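Local coordinates for cellulosomal-scaffolding protein A (PDB 4B9F) that probably binds crystalline cellulose through this family 3a carbohydrate-binding module, helping the cellulosome scaffold hold its enzymes on the substrate, at residues A[47-52]-A[117-122]; A[6-11]-A[39-44]. All coordinates share one frame; numbering follows the deposited sequence.

How the interactions relate
Interaction 2 spans the two main sheets of one beta-sandwich module, crossing the buried core between strands 2-8 and 37-43. Interaction 1, centred about 15 Å from it and near the surface, joins the start of strand 51-61 and its preceding loop to the turn and short strand of segment 117-122 at the calcium end. The metal joins one segment of each: Thr-44 of segment 39-44 and Thr-122 of segment 117-122 are both ligands, along with water 3, Asp-46, Asn-125 and Asp-126. A second link is polar, a probable hydrogen bond of 2.7 Å between Gln-51 OE1 and Tyr-43 OH. The rings of Tyr-121 and Tyr-43 also pack, with CE1 of the former 4.0 Å from CE2 of the latter.

Interaction 1. Residues A[47-52]-A[117-122]. With CA (calcium ion), chain C.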
loop_
_atom_site.group_PDB
_atom_site.type_symbol
_atom_site.label_atom_id
_atom_site.label_comp_id
_atom_site.label_asym_id
_atom_site.label_seq_id
_atom_site.Cartn_x
_atom_site.Cartn_y
_atom_site.Cartn_z
ATOM N N GLY A 47 -15.463 -13.234 -2.246
ATOM C CA GLY A 47 -16.420 -13.502 -1.190
ATOM C C GLY A 47 -16.356 -12.386 -0.176
ATOM O O GLY A 47 -15.434 -12.331 0.634
ATOM N N GLN A 48 -17.322 -11.474 -0.237
ATOM C CA GLN A 48 -17.308 -10.308 0.629
ATOM C C GLN A 48 -17.418 -10.710 2.101
ATOM O O GLN A 48 -18.319 -11.463 2.485
ATOM C CB GLN A 48 -18.435 -9.345 0.252
ATOM C CG GLN A 48 -18.577 -8.162 1.201
ATOM C CD GLN A 48 -17.381 -7.221 1.148
ATOM O OE1 GLN A 48 -16.758 -7.046 0.101
ATOM N NE2 GLN A 48 -17.060 -6.605 2.284
ATOM N N LYS A 49 -16.479 -10.210 2.900
ATOM C CA LYS A 49 -16.447 -10.407 4.347
ATOM C C LYS A 49 -15.829 -9.152 4.939
ATOM O O LYS A 49 -15.089 -8.440 4.249
ATOM C CB LYS A 49 -15.542 -11.589 4.722
ATOM C CG LYS A 49 -15.956 -12.942 4.192
ATOM C CD LYS A 49 -17.098 -13.529 5.003
ATOM C CE LYS A 49 -17.464 -14.922 4.501
ATOM N NZ LYS A 49 -16.281 -15.834 4.416
ATOM N N ASP A 50 -16.088 -8.898 6.218
ATOM C CA ASP A 50 -15.373 -7.841 6.918
ATOM C C ASP A 50 -13.883 -8.139 6.869
ATOM O O ASP A 50 -13.468 -9.289 6.991
ATOM C CB ASP A 50 -15.811 -7.738 8.381
ATOM C CG ASP A 50 -17.254 -7.285 8.544
ATOM O OD1 ASP A 50 -17.864 -6.811 7.561
ATOM O OD2 ASP A 50 -17.776 -7.399 9.673
ATOM N N GLN A 51 -13.088 -7.089 6.704
ATOM C CA GLN A 51 -11.643 -7.210 6.617
ATOM C C GLN A 51 -10.975 -6.243 7.574
ATOM O O GLN A 51 -11.571 -5.245 7.971
ATOM C CB GLN A 51 -11.173 -6.931 5.186
ATOM C CG GLN A 51 -11.640 -7.974 4.184
ATOM C CD GLN A 51 -11.473 -7.525 2.757
ATOM O OE1 GLN A 51 -10.533 -7.927 2.069
ATOM N NE2 GLN A 51 -12.393 -6.684 2.297
ATOM N N THR A 52 -9.729 -6.544 7.937
ATOM C CA THR A 52 -8.948 -5.667 8.811
ATOM C C THR A 52 -7.529 -5.554 8.275
ATOM O O THR A 52 -6.973 -6.524 7.751
ATOM C CB THR A 52 -8.903 -6.211 10.259
ATOM O OG1 THR A 52 -10.231 -6.492 10.703
ATOM C CG2 THR A 52 -8.280 -5.198 11.216
ATOM N N ASP A 117 -12.867 -13.678 9.377
ATOM C CA ASP A 117 -13.044 -15.111 9.610
ATOM C C ASP A 117 -11.855 -15.934 9.097
ATOM O O ASP A 117 -11.879 -17.162 9.136
ATOM C CB ASP A 117 -14.370 -15.609 9.013
ATOM C CG ASP A 117 -14.369 -15.627 7.494
ATOM O OD1 ASP A 117 -13.468 -15.024 6.880
ATOM O OD2 ASP A 117 -15.287 -16.241 6.910
ATOM N N TRP A 118 -10.821 -15.241 8.625
ATOM C CA TRP A 118 -9.583 -15.880 8.175
ATOM C C TRP A 118 -9.778 -16.831 6.993
ATOM O O TRP A 118 -8.973 -17.743 6.771
ATOM C CB TRP A 118 -8.821 -16.518 9.361
ATOM C CG TRP A 118 -8.331 -15.433 10.266
ATOM C CD1 TRP A 118 -8.978 -14.912 11.350
ATOM C CD2 TRP A 118 -7.129 -14.668 10.110
ATOM N NE1 TRP A 118 -8.243 -13.882 11.887
ATOM C CE2 TRP A 118 -7.105 -13.711 11.143
ATOM C CE3 TRP A 118 -6.068 -14.704 9.198
ATOM C CZ2 TRP A 118 -6.059 -12.803 11.295
ATOM C CZ3 TRP A 118 -5.030 -13.798 9.349
ATOM C CH2 TRP A 118 -5.033 -12.864 10.390
ATOM N N SER A 119 -10.827 -16.582 6.210
ATOM C CA SER A 119 -11.081 -17.362 5.000
ATOM C C SER A 119 -10.166 -16.923 3.853
ATOM O O SER A 119 -9.464 -15.914 3.934
ATOM C CB SER A 119 -12.560 -17.301 4.594
ATOM O OG SER A 119 -12.988 -15.984 4.326
ATOM N N ASN A 120 -10.154 -17.703 2.783
ATOM C CA ASN A 120 -9.132 -17.531 1.759
ATOM C C ASN A 120 -9.403 -16.461 0.713
ATOM O O ASN A 120 -10.551 -16.161 0.382
ATOM C CB ASN A 120 -8.850 -18.858 1.058
ATOM C CG ASN A 120 -8.089 -19.827 1.936
ATOM O OD1 ASN A 120 -7.375 -19.418 2.849
ATOM N ND2 ASN A 120 -8.228 -21.118 1.657
ATOM N N TYR A 121 -8.303 -15.901 0.219
ATOM C CA TYR A 121 -8.265 -15.092 -0.984
ATOM C C TYR A 121 -7.560 -15.877 -2.087
ATOM O O TYR A 121 -6.778 -16.805 -1.819
ATOM C CB TYR A 121 -7.395 -13.864 -0.768
ATOM C CG TYR A 121 -7.851 -12.837 0.229
ATOM C CD1 TYR A 121 -8.837 -11.902 -0.092
ATOM C CD2 TYR A 121 -7.239 -12.745 1.476
ATOM C CE1 TYR A 121 -9.217 -10.918 0.820
ATOM C CE2 TYR A 121 -7.613 -11.782 2.389
ATOM C CZ TYR A 121 -8.597 -10.863 2.058
ATOM O OH TYR A 121 -8.942 -9.894 2.969
ATOM N N THR A 122 -7.799 -15.447 -3.321
ATOM C CA THR A 122 -7.076 -15.912 -4.494
ATOM C C THR A 122 -6.337 -14.708 -5.058
ATOM O O THR A 122 -6.967 -13.686 -5.340
ATOM C CB THR A 122 -8.067 -16.418 -5.552
ATOM O OG1 THR A 122 -8.716 -17.596 -5.059
ATOM C CG2 THR A 122 -7.358 -16.718 -6.868
HETATM CA CA CA C . -8.808 -12.155 -5.424
HETATM O O HOH W 1 -14.541 -15.469 1.905
HETATM O O HOH W 2 -14.834 -11.962 7.854
HETATM O O HOH W 3 -7.563 -11.638 -3.324
#
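An Asx turn at Asp-117, just beyond strand 106-115, offers its carboxylate to Lys-49 in the loop that leads into strand 51-61. Lys-49 NZ forms a salt bridge of 2.7 Å with Asp-117 OD2, met on the syn side and 19° out of the carboxylate plane. The lysine chain bends at chi2 and again at chi4 (52°), which turns the ammonium across the aspartate. The other carboxylate oxygen serves the turn itself: Asp-117 OD1 accepts from Ser-119 N at 3.1 Å, from well above the plane, and from Ser-119 OG at 2.8 Å on the syn side. These two bonds and the salt bridge should fix the rotation of the carboxylate. Lys-49 NZ also gives a weak bond of 3.3 Å to Ser-119 OG, and water 1 spans the same two atoms. Deeper in, the hydroxyl of the buried Tyr-121 donates to Gln-51 OE1 at 2.7 Å, on a lone pair in the carbonyl plane with a C=O...donor angle of 120°. That oxygen lies at the ring edge and has a probable second partner in Tyr-43. Thr-122 O binds the calcium ion at 2.4 Å. Strand 106-115 runs beside strand 51-61, and its Lys-115 touches Lys-49, Gln-51 and Tyr-121, while strand 121-122 pairs with strand 14-15.

Interaction 2. Residues A[6-11]-A[39-44]; sequences FYNSNP and LRYYYT. With CA (calcium ion), chain C.
Aromatic contact comes first: Phe-6 and Tyr-41 reach toward each other from facing strands and cross at about a right angle. Phe-6 CZ lies 3.3 Å from Tyr-41 CE1, a close approach, and the ring centroids are 5.5 Å apart with planes inclined at 32°, an oblique pairing. In both residues CG lies opposite the backbone N (chi1 180°), sending each ring out from its strand into the interior. The polar contact is a single hydrogen bond, from Asn-8 ND2 to Tyr-41 OH, 3.0 Å long and bent to 141° at the hydrogen. Here the hydroxyl is tilted out of the amide plane. The other end of this buried amide is also held, because Asn-8 OD1 accepts from the backbone N of Lys-130. Metal binding belongs to the end of segment 39-44: Thr-44 chelates the calcium ion through both its carbonyl O and its OG1, each at 2.5 Å. OG1 stands between the backbone N and the carbonyl carbon, which lets both oxygens reach the ion. Phe-6, Asn-8 and Tyr-41 thus join one sheet to the other across the core of the beta-sandwich characteristic of family 3 carbohydrate-binding modules.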
loop_
_atom_site.group_PDB
_atom_site.type_symbol
_atom_site.label_atom_id
_atom_site.label_comp_id
_atom_site.label_asym_id
_atom_site.label_seq_id
_atom_site.Cartn_x
_atom_site.Cartn_y
_atom_site.Cartn_z
ATOM N N PHE A 6 7.009 -1.402 -5.141
ATOM C CA PHE A 6 6.015 -2.283 -4.573
ATOM C C PHE A 6 6.369 -3.748 -4.796
ATOM O O PHE A 6 6.995 -4.090 -5.797
ATOM C CB PHE A 6 4.658 -2.010 -5.242
ATOM C CG PHE A 6 3.584 -2.886 -4.710
ATOM C CD1 PHE A 6 2.965 -2.563 -3.520
ATOM C CD2 PHE A 6 3.261 -4.086 -5.337
ATOM C CE1 PHE A 6 2.036 -3.402 -2.961
ATOM C CE2 PHE A 6 2.325 -4.938 -4.789
ATOM C CZ PHE A 6 1.714 -4.600 -3.592
ATOM N N TYR A 7 5.957 -4.608 -3.866
ATOM C CA TYR A 7 5.827 -6.040 -4.148
ATOM C C TYR A 7 4.952 -6.691 -3.086
ATOM O O TYR A 7 4.731 -6.112 -2.014
ATOM C CB TYR A 7 7.184 -6.761 -4.249
ATOM C CG TYR A 7 7.929 -6.974 -2.940
ATOM C CD1 TYR A 7 8.404 -5.898 -2.200
ATOM C CD2 TYR A 7 8.211 -8.262 -2.481
ATOM C CE1 TYR A 7 9.115 -6.097 -1.007
ATOM C CE2 TYR A 7 8.913 -8.468 -1.298
ATOM C CZ TYR A 7 9.363 -7.388 -0.565
ATOM O OH TYR A 7 10.069 -7.606 0.604
ATOM N N ASN A 8 4.444 -7.882 -3.395
ATOM C CA ASN A 8 3.749 -8.721 -2.409
ATOM C C ASN A 8 4.746 -9.686 -1.806
ATOM O O ASN A 8 5.430 -10.405 -2.534
ATOM C CB ASN A 8 2.628 -9.513 -3.072
ATOM C CG ASN A 8 1.466 -8.637 -3.466
ATOM O OD1 ASN A 8 1.480 -8.018 -4.531
ATOM N ND2 ASN A 8 0.468 -8.545 -2.596
ATOM N N SER A 9 4.842 -9.717 -0.484
ATOM C CA SER A 9 5.862 -10.564 0.125
ATOM C C SER A 9 5.512 -12.048 0.072
ATOM O O SER A 9 6.412 -12.896 0.017
ATOM C CB SER A 9 6.146 -10.119 1.554
ATOM O OG SER A 9 4.974 -10.216 2.338
ATOM N N ASN A 10 4.219 -12.369 0.090
ATOM C CA ASN A 10 3.788 -13.768 0.029
ATOM C C ASN A 10 3.063 -14.051 -1.275
ATOM O O ASN A 10 1.980 -13.528 -1.511
ATOM C CB ASN A 10 2.919 -14.137 1.227
ATOM C CG ASN A 10 1.646 -13.349 1.285
ATOM O OD1 ASN A 10 1.644 -12.139 1.050
ATOM N ND2 ASN A 10 0.537 -14.031 1.589
ATOM N N PRO A 11 3.675 -14.866 -2.141
ATOM C CA PRO A 11 3.143 -15.034 -3.494
ATOM C C PRO A 11 2.167 -16.191 -3.696
ATOM O O PRO A 11 1.722 -16.362 -4.823
ATOM C CB PRO A 11 4.406 -15.284 -4.317
ATOM C CG PRO A 11 5.319 -15.982 -3.382
ATOM C CD PRO A 11 5.054 -15.378 -2.024
ATOM N N LEU A 39 -2.381 5.540 -0.611
ATOM C CA LEU A 39 -1.899 4.514 -1.521
ATOM C C LEU A 39 -3.016 3.505 -1.729
ATOM O O LEU A 39 -3.737 3.172 -0.777
ATOM C CB LEU A 39 -0.686 3.801 -0.911
ATOM C CG LEU A 39 0.451 4.715 -0.446
ATOM C CD1 LEU A 39 1.508 3.915 0.327
ATOM C CD2 LEU A 39 1.090 5.427 -1.610
ATOM N N ARG A 40 -3.159 2.994 -2.950
ATOM C CA ARG A 40 -4.219 2.029 -3.221
ATOM C C ARG A 40 -3.664 0.723 -3.753
ATOM O O ARG A 40 -2.811 0.711 -4.654
ATOM C CB ARG A 40 -5.240 2.588 -4.221
ATOM C CG ARG A 40 -5.942 3.818 -3.752
ATOM C CD ARG A 40 -7.015 4.273 -4.723
ATOM N NE ARG A 40 -7.558 5.544 -4.273
ATOM C CZ ARG A 40 -8.433 6.274 -4.953
ATOM N NH1 ARG A 40 -8.902 5.847 -6.120
ATOM N NH2 ARG A 40 -8.847 7.432 -4.454
ATOM N N TYR A 41 -4.162 -0.373 -3.173
ATOM C CA TYR A 41 -3.873 -1.727 -3.613
ATOM C C TYR A 41 -5.193 -2.374 -4.047
ATOM O O TYR A 41 -6.075 -2.597 -3.219
ATOM C CB TYR A 41 -3.219 -2.529 -2.474
ATOM C CG TYR A 41 -2.905 -3.947 -2.885
ATOM C CD1 TYR A 41 -1.725 -4.249 -3.553
ATOM C CD2 TYR A 41 -3.804 -4.990 -2.643
ATOM C CE1 TYR A 41 -1.438 -5.538 -3.963
ATOM C CE2 TYR A 41 -3.524 -6.284 -3.050
ATOM C CZ TYR A 41 -2.337 -6.548 -3.709
ATOM O OH TYR A 41 -2.025 -7.811 -4.137
ATOM N N TYR A 42 -5.318 -2.662 -5.343
ATOM C CA TYR A 42 -6.570 -3.139 -5.917
ATOM C C TYR A 42 -6.602 -4.653 -6.029
ATOM O O TYR A 42 -5.625 -5.282 -6.452
ATOM C CB TYR A 42 -6.757 -2.562 -7.317
ATOM C CG TYR A 42 -6.650 -1.065 -7.429
ATOM C CD1 TYR A 42 -7.765 -0.254 -7.225
ATOM C CD2 TYR A 42 -5.455 -0.460 -7.816
ATOM C CE1 TYR A 42 -7.684 1.124 -7.375
ATOM C CE2 TYR A 42 -5.362 0.924 -7.962
ATOM C CZ TYR A 42 -6.484 1.703 -7.743
ATOM O OH TYR A 42 -6.398 3.065 -7.917
ATOM N N TYR A 43 -7.743 -5.243 -5.702
ATOM C CA TYR A 43 -7.863 -6.689 -5.717
ATOM C C TYR A 43 -9.323 -7.111 -5.785
ATOM O O TYR A 43 -10.225 -6.273 -5.762
ATOM C CB TYR A 43 -7.183 -7.277 -4.465
ATOM C CG TYR A 43 -7.854 -6.911 -3.149
ATOM C CD1 TYR A 43 -7.683 -5.652 -2.578
ATOM C CD2 TYR A 43 -8.654 -7.831 -2.480
ATOM C CE1 TYR A 43 -8.301 -5.311 -1.374
ATOM C CE2 TYR A 43 -9.277 -7.503 -1.282
ATOM C CZ TYR A 43 -9.094 -6.244 -0.729
ATOM O OH TYR A 43 -9.694 -5.910 0.462
ATOM N N THR A 44 -9.545 -8.417 -5.894
ATOM C CA THR A 44 -10.885 -8.974 -5.813
ATOM C C THR A 44 -11.018 -9.713 -4.490
ATOM O O THR A 44 -10.193 -10.563 -4.153
ATOM C CB THR A 44 -11.175 -9.942 -6.973
ATOM O OG1 THR A 44 -10.075 -10.853 -7.118
ATOM C CG2 THR A 44 -11.368 -9.181 -8.271
HETATM CA CA CA C . -8.808 -12.155 -5.424
HETATM O O HOH W 3 -7.563 -11.638 -3.324
#